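Local coordinates for DNA-binding protein reb1 (Schizosaccharomyces pombe, PDB 5EYB) that binds specific sites in ribosomal DNA and upstream of RNA polymerase II genes, and helps to terminate transcription by RNA polymerase I, at residues Lys184-His189 with Thr194-Lys199; His189-Thr194 with Asp209-Val214; Glu23-Asn28 with Ser54-Leu59. One frame throughout, in Å; residues are numbered along the deposited sequence.

Interaction 1 of 3, residues Lys184-His189 with Thr194-Lys199; sequences KNVVEH and TKIGRK. With nucleotides of chain B.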
loop_
_atom_site.group_PDB
_atom_site.type_symbol
_atom_site.label_atom_id
_atom_site.label_comp_id
_atom_site.label_asym_id
_atom_site.label_seq_id
_atom_site.Cartn_x
_atom_site.Cartn_y
_atom_site.Cartn_z
ATOM N N LYS A 184 18.418 2.946 18.602
ATOM C CA LYS A 184 19.117 2.788 19.871
ATOM C C LYS A 184 18.180 2.351 20.989
ATOM O O LYS A 184 18.579 1.613 21.890
ATOM C CB LYS A 184 19.826 4.091 20.249
ATOM C CG LYS A 184 21.023 4.402 19.367
ATOM C CD LYS A 184 21.732 5.674 19.791
ATOM C CE LYS A 184 20.914 6.911 19.464
ATOM N NZ LYS A 184 21.750 8.144 19.532
ATOM N N ASN A 185 16.935 2.809 20.931
ATOM C CA ASN A 185 15.933 2.393 21.904
ATOM C C ASN A 185 15.590 0.915 21.755
ATOM O O ASN A 185 15.386 0.211 22.747
ATOM C CB ASN A 185 14.672 3.244 21.771
ATOM C CG ASN A 185 14.712 4.482 22.644
ATOM O OD1 ASN A 185 15.064 4.411 23.821
ATOM N ND2 ASN A 185 14.356 5.624 22.072
ATOM N N VAL A 186 15.533 0.449 20.512
ATOM C CA VAL A 186 15.268 -0.959 20.245
ATOM C C VAL A 186 16.469 -1.807 20.665
ATOM O O VAL A 186 16.308 -2.920 21.172
ATOM C CB VAL A 186 14.933 -1.201 18.757
ATOM C CG1 VAL A 186 14.663 -2.670 18.494
ATOM C CG2 VAL A 186 13.728 -0.368 18.349
ATOM N N VAL A 187 17.672 -1.277 20.470
ATOM C CA VAL A 187 18.881 -1.962 20.926
ATOM C C VAL A 187 18.912 -2.005 22.452
ATOM O O VAL A 187 19.358 -2.980 23.056
ATOM C CB VAL A 187 20.162 -1.280 20.401
ATOM C CG1 VAL A 187 21.397 -1.968 20.949
ATOM C CG2 VAL A 187 20.193 -1.298 18.884
ATOM N N GLU A 188 18.409 -0.946 23.073
ATOM C CA GLU A 188 18.451 -0.832 24.523
ATOM C C GLU A 188 17.338 -1.610 25.217
ATOM O O GLU A 188 17.584 -2.308 26.200
ATOM C CB GLU A 188 18.387 0.640 24.939
ATOM C CG GLU A 188 18.419 0.863 26.439
ATOM C CD GLU A 188 19.758 0.504 27.067
ATOM O OE1 GLU A 188 20.716 0.199 26.322
ATOM O OE2 GLU A 188 19.854 0.537 28.312
ATOM N N HIS A 189 16.115 -1.492 24.702
ATOM C CA HIS A 189 14.950 -1.996 25.417
ATOM C C HIS A 189 14.257 -3.174 24.732
ATOM O O HIS A 189 13.425 -3.843 25.345
ATOM C CB HIS A 189 13.944 -0.862 25.627
ATOM C CG HIS A 189 14.497 0.296 26.398
ATOM N ND1 HIS A 189 14.940 0.182 27.699
ATOM C CD2 HIS A 189 14.679 1.592 26.053
ATOM C CE1 HIS A 189 15.371 1.357 28.119
ATOM N NE2 HIS A 189 15.225 2.230 27.141
ATOM N N THR A 194 5.493 0.383 23.419
ATOM C CA THR A 194 4.779 1.258 24.341
ATOM C C THR A 194 5.771 2.026 25.214
ATOM O O THR A 194 5.639 3.237 25.410
ATOM C CB THR A 194 3.804 0.466 25.230
ATOM O OG1 THR A 194 2.886 -0.261 24.404
ATOM C CG2 THR A 194 3.023 1.403 26.134
ATOM N N LYS A 195 6.765 1.312 25.734
ATOM C CA LYS A 195 7.830 1.929 26.518
ATOM C C LYS A 195 8.640 2.892 25.658
ATOM O O LYS A 195 8.922 4.020 26.065
ATOM C CB LYS A 195 8.744 0.860 27.119
ATOM C CG LYS A 195 9.980 1.401 27.807
ATOM C CD LYS A 195 10.903 0.270 28.223
ATOM C CE LYS A 195 10.640 -0.169 29.649
ATOM N NZ LYS A 195 11.088 0.873 30.614
ATOM N N ILE A 196 9.003 2.436 24.462
ATOM C CA ILE A 196 9.774 3.247 23.529
ATOM C C ILE A 196 8.959 4.438 23.039
ATOM O O ILE A 196 9.448 5.570 23.016
ATOM C CB ILE A 196 10.245 2.411 22.324
ATOM C CG1 ILE A 196 11.327 1.421 22.764
ATOM C CG2 ILE A 196 10.768 3.310 21.216
ATOM C CD1 ILE A 196 11.903 0.601 21.639
ATOM N N GLY A 197 7.711 4.173 22.668
ATOM C CA GLY A 197 6.816 5.206 22.180
ATOM C C GLY A 197 6.684 6.394 23.114
ATOM O O GLY A 197 6.699 7.543 22.671
ATOM N N ARG A 198 6.562 6.119 24.408
ATOM C CA ARG A 198 6.430 7.181 25.400
ATOM C C ARG A 198 7.719 7.974 25.545
ATOM O O ARG A 198 7.689 9.164 25.845
ATOM C CB ARG A 198 6.020 6.604 26.755
ATOM C CG ARG A 198 4.645 5.964 26.754
ATOM C CD ARG A 198 4.239 5.496 28.141
ATOM N NE ARG A 198 3.043 4.663 28.083
ATOM C CZ ARG A 198 1.801 5.134 28.096
ATOM N NH1 ARG A 198 1.583 6.442 28.172
ATOM N NH2 ARG A 198 0.773 4.296 28.034
ATOM N N LYS A 199 8.851 7.312 25.335
ATOM C CA LYS A 199 10.144 7.978 25.420
ATOM C C LYS A 199 10.338 8.945 24.251
ATOM O O LYS A 199 10.952 10.001 24.405
ATOM C CB LYS A 199 11.280 6.947 25.460
ATOM C CG LYS A 199 11.433 6.233 26.803
ATOM C CD LYS A 199 12.377 5.040 26.705
ATOM C CE LYS A 199 13.394 5.026 27.842
ATOM N NZ LYS A 199 12.760 5.086 29.189
ATOM P P DA B 10 4.448 -3.497 23.798
ATOM O OP1 DA B 10 5.702 -3.397 24.582
ATOM O OP2 DA B 10 3.856 -2.284 23.191
ATOM O "O5'" DA B 10 4.671 -4.574 22.640
ATOM C "C5'" DA B 10 4.964 -5.920 22.968
ATOM C "C4'" DA B 10 4.581 -6.844 21.828
ATOM O "O4'" DA B 10 3.143 -6.815 21.645
ATOM C "C3'" DA B 10 5.192 -6.489 20.464
ATOM O "O3'" DA B 10 5.813 -7.646 19.902
ATOM C "C2'" DA B 10 3.984 -6.033 19.638
ATOM C "C1'" DA B 10 2.871 -6.843 20.267
ATOM N N9 DA B 10 1.539 -6.292 20.028
ATOM C C8 DA B 10 1.120 -5.012 20.259
ATOM N N7 DA B 10 -0.136 -4.799 19.940
ATOM C C5 DA B 10 -0.568 -6.025 19.466
ATOM C C6 DA B 10 -1.809 -6.468 18.966
ATOM N N6 DA B 10 -2.885 -5.681 18.862
ATOM N N1 DA B 10 -1.900 -7.756 18.577
ATOM C C2 DA B 10 -0.821 -8.540 18.677
ATOM N N3 DA B 10 0.392 -8.240 19.131
ATOM C C4 DA B 10 0.454 -6.956 19.511
ATOM P P DT B 9 -0.509 -1.052 27.576
ATOM O OP1 DT B 9 0.490 -0.600 28.571
ATOM O OP2 DT B 9 -1.249 -0.049 26.774
ATOM O "O5'" DT B 9 0.198 -2.095 26.590
ATOM C "C5'" DT B 9 0.846 -3.239 27.133
ATOM C "C4'" DT B 9 1.284 -4.201 26.038
ATOM O "O4'" DT B 9 0.129 -4.869 25.478
ATOM C "C3'" DT B 9 2.032 -3.566 24.856
ATOM O "O3'" DT B 9 3.323 -4.162 24.732
ATOM C "C2'" DT B 9 1.142 -3.874 23.639
ATOM C "C1'" DT B 9 0.360 -5.091 24.114
ATOM N N1 DT B 9 -0.966 -5.283 23.431
ATOM C C2 DT B 9 -1.227 -6.476 22.797
ATOM O O2 DT B 9 -0.431 -7.397 22.748
ATOM N N3 DT B 9 -2.461 -6.556 22.214
ATOM C C4 DT B 9 -3.445 -5.587 22.200
ATOM O O4 DT B 9 -4.525 -5.757 21.647
ATOM C C5 DT B 9 -3.112 -4.361 22.883
ATOM C C7 DT B 9 -4.106 -3.239 22.933
ATOM C C6 DT B 9 -1.902 -4.269 23.461
#
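The imidazole ring of His189 lies between two aliphatic groups. Over one face stands CD of Lys195, with its carbon 4.3 Å from the ring centroid and 25° off the ring normal, a CH-pi contact displaced toward the CG and ND1 side. The opposite face is covered over its centre by CG of Glu188, its neighbour in sequence. OD1 of Asn185 sits in the ring plane, at the edge. Lys199 comes from the opposite direction to the histidine and brings its CE to 3.4 Å from NE2 of His189, obliquely to the ring. Its CD also lies near Asn185 OD1. The extended start of the Lys195 chain (chi1 173°) carries CD over the ring; the bends come beyond it. Both lysine ammonium groups end near the imidazole without touching it, and their charge would probably disfavour a protonated histidine. With an alanine in place of His189, the methylenes of Lys195 and Lys199 would probably lose the ring they pack on and be freer to move.

Deeper in, the contact is apolar. CD1 of Ile196 reaches Val186 CG2 at 3.9 Å and Asn185 CB at 3.8 Å. The extended chi2 of Ile196 carries CD1 to the other helix. On the DNA side, Thr194 OG1 donates to OP2 of DA10 of chain B at 2.6 Å, and Thr194 N adds a weak bond to the same oxygen. The axes of segments 184-189 and 194-199 come within 10.4 Å, with their directions 138° apart. The contact thus joins the end of helix 176-189 to helix 193-199, the next helix of the first Myb repeat, while Arg198 NH2 hydrogen-bonds to the carbonyl oxygen of Trp130.

Interaction 2 of 3, residues His189-Thr194 with Asp209-Val214; sequences HGKCWT and DRWRDV. With nucleotides of chain B.
Lys191 opens the contact with helix 204-215: its CE comes 4.0 Å from Trp211 NE1, obliquely to the indole. Just before it, Gly190 leaves helix 176-189 with positive phi, and Lys191 itself centres an inverse gamma turn. This turn leads to Cys192, the N-cap of helix 193-199, whose CA lies beside OP1 of DA10 of chain B. Trp193 follows and makes the main contact. Its CH2 meets CD1 of Trp211 at 3.5 Å, and the two indoles pack obliquely, with the planes of the rings involved at 45°. With chi1 near 173° the Trp211 indole swings toward Trp193. From the pyrrole side of the same Trp193 ring, NE1 donates to OP2 of DA11 of chain B, at 2.8 Å and 171°. Thr194 ends the segment beside the DA10 phosphate.

On the other helix, Arg212 meets the edge of DG13 of chain B with both terminal nitrogens. NH2 donates to O6 at 2.8 Å and NH1 to N7 at 3.2 Å, the paired reading of guanine from the major groove. NH2 also has a weak salt-bridged hydrogen bond to Asp213 OD2, and Asp209 OD1 adds its charge from well out of the guanidinium plane; together they probably help to position it. The Trp193 indole thus links helix packing to the DNA backbone, while Arg212 reads a base.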
loop_
_atom_site.group_PDB
_atom_site.type_symbol
_atom_site.label_atom_id
_atom_site.label_comp_id
_atom_site.label_asym_id
_atom_site.label_seq_id
_atom_site.Cartn_x
_atom_site.Cartn_y
_atom_site.Cartn_z
ATOM N N HIS A 189 16.115 -1.492 24.702
ATOM C CA HIS A 189 14.950 -1.996 25.417
ATOM C C HIS A 189 14.257 -3.174 24.732
ATOM O O HIS A 189 13.425 -3.843 25.345
ATOM C CB HIS A 189 13.944 -0.862 25.627
ATOM C CG HIS A 189 14.497 0.296 26.398
ATOM N ND1 HIS A 189 14.940 0.182 27.699
ATOM C CD2 HIS A 189 14.679 1.592 26.053
ATOM C CE1 HIS A 189 15.371 1.357 28.119
ATOM N NE2 HIS A 189 15.225 2.230 27.141
ATOM N N GLY A 190 14.599 -3.428 23.472
ATOM C CA GLY A 190 13.967 -4.500 22.722
ATOM C C GLY A 190 12.707 -4.038 22.011
ATOM O O GLY A 190 12.502 -2.838 21.831
ATOM N N LYS A 191 11.863 -4.989 21.615
ATOM C CA LYS A 191 10.642 -4.688 20.867
ATOM C C LYS A 191 9.508 -4.251 21.788
ATOM O O LYS A 191 8.441 -4.868 21.804
ATOM C CB LYS A 191 10.190 -5.906 20.059
ATOM C CG LYS A 191 11.295 -6.608 19.302
ATOM C CD LYS A 191 11.669 -5.869 18.037
ATOM C CE LYS A 191 12.581 -6.732 17.185
ATOM N NZ LYS A 191 11.999 -8.090 16.968
ATOM N N CYS A 192 9.745 -3.193 22.555
ATOM C CA CYS A 192 8.768 -2.709 23.519
ATOM C C CYS A 192 8.267 -1.335 23.099
ATOM O O CYS A 192 8.753 -0.310 23.573
ATOM C CB CYS A 192 9.380 -2.668 24.918
ATOM S SG CYS A 192 10.013 -4.271 25.475
ATOM N N TRP A 193 7.283 -1.329 22.206
ATOM C CA TRP A 193 6.896 -0.117 21.496
ATOM C C TRP A 193 6.141 0.877 22.373
ATOM O O TRP A 193 6.149 2.075 22.105
ATOM C CB TRP A 193 6.059 -0.483 20.269
ATOM C CG TRP A 193 6.673 -1.592 19.460
ATOM C CD1 TRP A 193 6.168 -2.845 19.267
ATOM C CD2 TRP A 193 7.923 -1.550 18.760
ATOM N NE1 TRP A 193 7.019 -3.582 18.480
ATOM C CE2 TRP A 193 8.104 -2.810 18.156
ATOM C CE3 TRP A 193 8.900 -0.568 18.581
ATOM C CZ2 TRP A 193 9.224 -3.113 17.386
ATOM C CZ3 TRP A 193 10.010 -0.869 17.816
ATOM C CH2 TRP A 193 10.164 -2.131 17.229
ATOM N N THR A 194 5.493 0.383 23.419
ATOM C CA THR A 194 4.779 1.258 24.341
ATOM C C THR A 194 5.771 2.026 25.214
ATOM O O THR A 194 5.639 3.237 25.410
ATOM C CB THR A 194 3.804 0.466 25.230
ATOM O OG1 THR A 194 2.886 -0.261 24.404
ATOM C CG2 THR A 194 3.023 1.403 26.134
ATOM N N ASP A 209 6.154 0.351 13.105
ATOM C CA ASP A 209 6.139 0.464 11.651
ATOM C C ASP A 209 7.438 1.075 11.128
ATOM O O ASP A 209 8.015 0.575 10.158
ATOM C CB ASP A 209 4.933 1.284 11.184
ATOM C CG ASP A 209 3.602 0.623 11.524
ATOM O OD1 ASP A 209 3.567 -0.614 11.702
ATOM O OD2 ASP A 209 2.586 1.346 11.606
ATOM N N ARG A 210 7.906 2.140 11.777
ATOM C CA ARG A 210 9.170 2.765 11.396
ATOM C C ARG A 210 10.320 1.780 11.488
ATOM O O ARG A 210 11.196 1.757 10.628
ATOM C CB ARG A 210 9.473 3.976 12.267
ATOM C CG ARG A 210 9.518 5.271 11.495
ATOM C CD ARG A 210 10.605 5.281 10.435
ATOM N NE ARG A 210 10.269 6.211 9.360
ATOM C CZ ARG A 210 11.130 6.666 8.456
ATOM N NH1 ARG A 210 12.400 6.293 8.496
ATOM N NH2 ARG A 210 10.722 7.506 7.516
ATOM N N TRP A 211 10.312 0.963 12.535
ATOM C CA TRP A 211 11.350 -0.041 12.721
ATOM C C TRP A 211 11.224 -1.182 11.709
ATOM O O TRP A 211 12.157 -1.449 10.954
ATOM C CB TRP A 211 11.317 -0.599 14.148
ATOM C CG TRP A 211 12.260 -1.747 14.355
ATOM C CD1 TRP A 211 11.955 -3.078 14.315
ATOM C CD2 TRP A 211 13.666 -1.667 14.618
ATOM N NE1 TRP A 211 13.082 -3.829 14.543
ATOM C CE2 TRP A 211 14.146 -2.987 14.732
ATOM C CE3 TRP A 211 14.564 -0.607 14.773
ATOM C CZ2 TRP A 211 15.482 -3.274 14.993
ATOM C CZ3 TRP A 211 15.891 -0.894 15.031
ATOM C CH2 TRP A 211 16.338 -2.216 15.139
ATOM N N ARG A 212 10.067 -1.841 11.694
ATOM C CA ARG A 212 9.864 -3.014 10.844
ATOM C C ARG A 212 10.052 -2.725 9.356
ATOM O O ARG A 212 10.634 -3.531 8.631
ATOM C CB ARG A 212 8.469 -3.601 11.065
ATOM C CG ARG A 212 8.169 -4.802 10.170
ATOM C CD ARG A 212 6.724 -5.238 10.273
ATOM N NE ARG A 212 5.807 -4.174 9.876
ATOM C CZ ARG A 212 4.482 -4.268 9.946
ATOM N NH1 ARG A 212 3.917 -5.379 10.398
ATOM N NH2 ARG A 212 3.721 -3.247 9.568
ATOM N N ASP A 213 9.566 -1.575 8.903
ATOM C CA ASP A 213 9.527 -1.298 7.472
ATOM C C ASP A 213 10.638 -0.374 6.972
ATOM O O ASP A 213 10.787 -0.189 5.767
ATOM C CB ASP A 213 8.166 -0.705 7.095
ATOM C CG ASP A 213 7.039 -1.717 7.210
ATOM O OD1 ASP A 213 7.253 -2.888 6.836
ATOM O OD2 ASP A 213 5.940 -1.343 7.676
ATOM N N VAL A 214 11.416 0.211 7.877
ATOM C CA VAL A 214 12.477 1.123 7.453
ATOM C C VAL A 214 13.797 0.938 8.202
ATOM O O VAL A 214 14.812 0.576 7.606
ATOM C CB VAL A 214 12.057 2.600 7.609
ATOM C CG1 VAL A 214 13.213 3.510 7.226
ATOM C CG2 VAL A 214 10.832 2.916 6.763
ATOM P P DA B 10 4.448 -3.497 23.798
ATOM O OP1 DA B 10 5.702 -3.397 24.582
ATOM O OP2 DA B 10 3.856 -2.284 23.191
ATOM O "O5'" DA B 10 4.671 -4.574 22.640
ATOM C "C5'" DA B 10 4.964 -5.920 22.968
ATOM C "C4'" DA B 10 4.581 -6.844 21.828
ATOM O "O4'" DA B 10 3.143 -6.815 21.645
ATOM C "C3'" DA B 10 5.192 -6.489 20.464
ATOM O "O3'" DA B 10 5.813 -7.646 19.902
ATOM C "C2'" DA B 10 3.984 -6.033 19.638
ATOM C "C1'" DA B 10 2.871 -6.843 20.267
ATOM N N9 DA B 10 1.539 -6.292 20.028
ATOM C C8 DA B 10 1.120 -5.012 20.259
ATOM N N7 DA B 10 -0.136 -4.799 19.940
ATOM C C5 DA B 10 -0.568 -6.025 19.466
ATOM C C6 DA B 10 -1.809 -6.468 18.966
ATOM N N6 DA B 10 -2.885 -5.681 18.862
ATOM N N1 DA B 10 -1.900 -7.756 18.577
ATOM C C2 DA B 10 -0.821 -8.540 18.677
ATOM N N3 DA B 10 0.392 -8.240 19.131
ATOM C C4 DA B 10 0.454 -6.956 19.511
ATOM P P DG B 13 0.836 -12.862 8.423
ATOM O OP1 DG B 13 0.199 -14.136 8.033
ATOM O OP2 DG B 13 2.226 -12.571 8.011
ATOM O "O5'" DG B 13 -0.075 -11.639 7.937
ATOM C "C5'" DG B 13 -1.392 -11.499 8.445
ATOM C "C4'" DG B 13 -2.056 -10.251 7.896
ATOM O "O4'" DG B 13 -1.600 -9.098 8.625
ATOM C "C3'" DG B 13 -1.767 -9.955 6.424
ATOM O "O3'" DG B 13 -2.929 -10.202 5.658
ATOM C "C2'" DG B 13 -1.377 -8.464 6.394
ATOM C "C1'" DG B 13 -1.734 -7.981 7.797
ATOM N N9 DG B 13 -0.851 -6.931 8.294
ATOM C C8 DG B 13 0.447 -7.078 8.724
ATOM N N7 DG B 13 0.994 -5.963 9.114
ATOM C C5 DG B 13 -0.005 -5.012 8.934
ATOM C C6 DG B 13 0.005 -3.620 9.186
ATOM O O6 DG B 13 0.928 -2.928 9.632
ATOM N N1 DG B 13 -1.210 -3.029 8.865
ATOM C C2 DG B 13 -2.301 -3.695 8.364
ATOM N N2 DG B 13 -3.382 -2.949 8.118
ATOM N N3 DG B 13 -2.327 -5.000 8.122
ATOM C C4 DG B 13 -1.147 -5.593 8.430
ATOM P P DA B 11 6.527 -7.597 18.460
ATOM O OP1 DA B 11 7.852 -8.230 18.623
ATOM O OP2 DA B 11 6.433 -6.240 17.884
ATOM O "O5'" DA B 11 5.653 -8.594 17.580
ATOM C "C5'" DA B 11 5.572 -9.956 17.947
ATOM C "C4'" DA B 11 4.605 -10.690 17.051
ATOM O "O4'" DA B 11 3.303 -10.064 17.153
ATOM C "C3'" DA B 11 4.979 -10.677 15.570
ATOM O "O3'" DA B 11 4.762 -11.952 14.996
ATOM C "C2'" DA B 11 4.051 -9.624 14.968
ATOM C "C1'" DA B 11 2.831 -9.705 15.870
ATOM N N9 DA B 11 2.127 -8.433 15.979
ATOM C C8 DA B 11 2.652 -7.233 16.365
ATOM N N7 DA B 11 1.785 -6.250 16.364
ATOM C C5 DA B 11 0.609 -6.847 15.950
ATOM C C6 DA B 11 -0.688 -6.342 15.742
ATOM N N6 DA B 11 -1.021 -5.063 15.936
ATOM N N1 DA B 11 -1.634 -7.207 15.326
ATOM C C2 DA B 11 -1.298 -8.488 15.132
ATOM N N3 DA B 11 -0.116 -9.076 15.293
ATOM C C4 DA B 11 0.803 -8.193 15.708
#

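Interaction 3 of 3, residues Glu23-Asn28 with Ser54-Leu59; sequences ERRMQN and SSLVKL
Leu56 spreads its two methyl groups over neighbouring side chains of the facing helix. CD2 touches SD of Met26 at 3.6 Å, and CD1 touches CG of Arg25 at 3.9 Å. The two helices, 16-32 and 51-63, belong to the first Myb-associated domain of Reb1, an all-helical unit of the helix-turn-helix clan. Over these segments they run nearly antiparallel, at 152°. The axes stay 11.8 Å apart, and the closest CA pair, Arg25 with Leu56, is separated by 8.6 Å. Side chains therefore bridge the space, and no hydrogen bond crosses it.

Leu56 is buried. Its chi1 of 176° directs the fork of the side chain at helix 16-32. There it also meets Phe29, one turn beyond Arg25. Met26 points its CB along the side of the interface, but the bend at chi2 (57°) brings SD to the leucine, so that the sulfur rather than the beta carbon makes the contact. Met26 is buried too and packs against Leu76 of helix 69-79 and against Tyr80. The methionine thus brings helix 69-79 into the same apolar cluster. Val57, the residue after Leu56, faces that helix as well, through Arg69 and Leu73.

Toward the surface the packing becomes thinner. Leu59, one turn on from Leu56, also touches Tyr21 of helix 16-32. Arg25 contributes its aliphatic part here rather than its charge. The chain is bent at chi2 and chi3, and its guanidinium turns back to its own helix, with Arg25 NH2 over one face of the Arg24 guanidinium, offset toward its rim. Lys58 packs on a phosphate of the bound DNA. At the outer margin of the contact, Arg25 CG lies 4.2 Å from Leu59 CD2.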
loop_
_atom_site.group_PDB
_atom_site.type_symbol
_atom_site.label_atom_id
_atom_site.label_comp_id
_atom_site.label_asym_id
_atom_site.label_seq_id
_atom_site.Cartn_x
_atom_site.Cartn_y
_atom_site.Cartn_z
ATOM N N GLU A 23 -20.170 17.808 -1.478
ATOM C CA GLU A 23 -21.572 17.848 -1.869
ATOM C C GLU A 23 -22.121 19.272 -1.849
ATOM O O GLU A 23 -22.854 19.673 -2.753
ATOM C CB GLU A 23 -22.406 16.950 -0.951
ATOM N N ARG A 24 -21.760 20.034 -0.819
ATOM C CA ARG A 24 -22.203 21.422 -0.693
ATOM C C ARG A 24 -21.612 22.288 -1.801
ATOM O O ARG A 24 -22.311 23.093 -2.415
ATOM C CB ARG A 24 -21.818 21.994 0.674
ATOM C CG ARG A 24 -22.216 23.454 0.865
ATOM C CD ARG A 24 -21.430 24.123 1.991
ATOM N NE ARG A 24 -21.695 25.560 2.063
ATOM C CZ ARG A 24 -21.044 26.406 2.856
ATOM N NH1 ARG A 24 -20.079 25.967 3.653
ATOM N NH2 ARG A 24 -21.356 27.695 2.850
ATOM N N ARG A 25 -20.319 22.112 -2.052
ATOM C CA ARG A 25 -19.624 22.874 -3.079
ATOM C C ARG A 25 -20.163 22.523 -4.461
ATOM O O ARG A 25 -20.107 23.331 -5.386
ATOM C CB ARG A 25 -18.118 22.610 -3.012
ATOM C CG ARG A 25 -17.264 23.722 -3.596
ATOM C CD ARG A 25 -17.603 25.054 -2.955
ATOM N NE ARG A 25 -17.540 24.987 -1.498
ATOM C CZ ARG A 25 -18.011 25.929 -0.687
ATOM N NH1 ARG A 25 -18.587 27.014 -1.191
ATOM N NH2 ARG A 25 -17.913 25.785 0.628
ATOM N N MET A 26 -20.692 21.311 -4.584
ATOM C CA MET A 26 -21.248 20.834 -5.840
ATOM C C MET A 26 -22.668 21.343 -6.051
ATOM O O MET A 26 -23.074 21.621 -7.177
ATOM C CB MET A 26 -21.231 19.309 -5.880
ATOM C CG MET A 26 -20.767 18.741 -7.200
ATOM S SD MET A 26 -19.132 19.350 -7.640
ATOM C CE MET A 26 -18.231 18.947 -6.155
ATOM N N GLN A 27 -23.422 21.449 -4.961
ATOM C CA GLN A 27 -24.771 21.998 -5.022
ATOM C C GLN A 27 -24.724 23.470 -5.413
ATOM O O GLN A 27 -25.548 23.942 -6.196
ATOM C CB GLN A 27 -25.489 21.827 -3.681
ATOM N N ASN A 28 -23.749 24.190 -4.867
ATOM C CA ASN A 28 -23.576 25.605 -5.171
ATOM C C ASN A 28 -23.087 25.810 -6.596
ATOM O O ASN A 28 -23.403 26.812 -7.237
ATOM C CB ASN A 28 -22.601 26.247 -4.182
ATOM C CG ASN A 28 -23.125 26.238 -2.760
ATOM O OD1 ASN A 28 -24.327 26.379 -2.525
ATOM N ND2 ASN A 28 -22.224 26.069 -1.800
ATOM N N SER A 54 -13.562 22.816 -14.465
ATOM C CA SER A 54 -12.111 22.845 -14.357
ATOM C C SER A 54 -11.681 23.844 -13.286
ATOM O O SER A 54 -10.769 23.580 -12.505
ATOM C CB SER A 54 -11.484 23.200 -15.706
ATOM O OG SER A 54 -10.072 23.248 -15.623
ATOM N N SER A 55 -12.352 24.993 -13.254
ATOM C CA SER A 55 -12.083 26.016 -12.251
ATOM C C SER A 55 -12.449 25.527 -10.852
ATOM O O SER A 55 -11.778 25.855 -9.872
ATOM C CB SER A 55 -12.853 27.300 -12.569
ATOM O OG SER A 55 -12.397 27.890 -13.774
ATOM N N LEU A 56 -13.516 24.742 -10.771
ATOM C CA LEU A 56 -14.005 24.229 -9.497
ATOM C C LEU A 56 -13.022 23.258 -8.853
ATOM O O LEU A 56 -12.788 23.308 -7.647
ATOM C CB LEU A 56 -15.357 23.546 -9.689
ATOM C CG LEU A 56 -15.961 22.875 -8.454
ATOM C CD1 LEU A 56 -16.249 23.904 -7.371
ATOM C CD2 LEU A 56 -17.218 22.121 -8.835
ATOM N N VAL A 57 -12.457 22.367 -9.661
ATOM C CA VAL A 57 -11.511 21.381 -9.158
ATOM C C VAL A 57 -10.261 22.067 -8.620
ATOM O O VAL A 57 -9.763 21.717 -7.549
ATOM C CB VAL A 57 -11.118 20.365 -10.248
ATOM C CG1 VAL A 57 -10.009 19.444 -9.751
ATOM C CG2 VAL A 57 -12.332 19.556 -10.675
ATOM N N LYS A 58 -9.766 23.051 -9.367
ATOM C CA LYS A 58 -8.627 23.852 -8.939
ATOM C C LYS A 58 -8.860 24.442 -7.551
ATOM O O LYS A 58 -7.942 24.507 -6.732
ATOM C CB LYS A 58 -8.348 24.968 -9.948
ATOM C CG LYS A 58 -7.038 24.810 -10.701
ATOM C CD LYS A 58 -6.827 25.936 -11.703
ATOM C CE LYS A 58 -7.831 25.857 -12.841
ATOM N NZ LYS A 58 -7.713 27.021 -13.762
ATOM N N LEU A 59 -10.096 24.866 -7.295
ATOM C CA LEU A 59 -10.484 25.386 -5.989
ATOM C C LEU A 59 -10.415 24.292 -4.930
ATOM O O LEU A 59 -9.868 24.500 -3.845
ATOM C CB LEU A 59 -11.894 25.985 -6.049
ATOM C CG LEU A 59 -12.542 26.481 -4.754
ATOM C CD1 LEU A 59 -13.346 27.730 -5.036
ATOM C CD2 LEU A 59 -13.442 25.417 -4.138
#

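Interactions 1 and 2 belong to the same Myb repeat and share helix 193-199, His189 and Thr194. They touch through Val186, whose methyl groups reach Trp193 and Trp211, so their apolar parts are continuous. Both mix buried residues with more exposed ones, and both end at DNA phosphates, but only interaction 2 also reads a base. Interaction 1 is covered outside by lysine methylenes on a histidine; interaction 2 packs indoles, one of them buried, and holds its charges at the DNA. Interaction 3 lies in a Myb-associated domain, its centre 47 Å from that of interaction 1. It is also partly buried, with aliphatic and sulfur contacts inside, and Leu59 at the exposed margin.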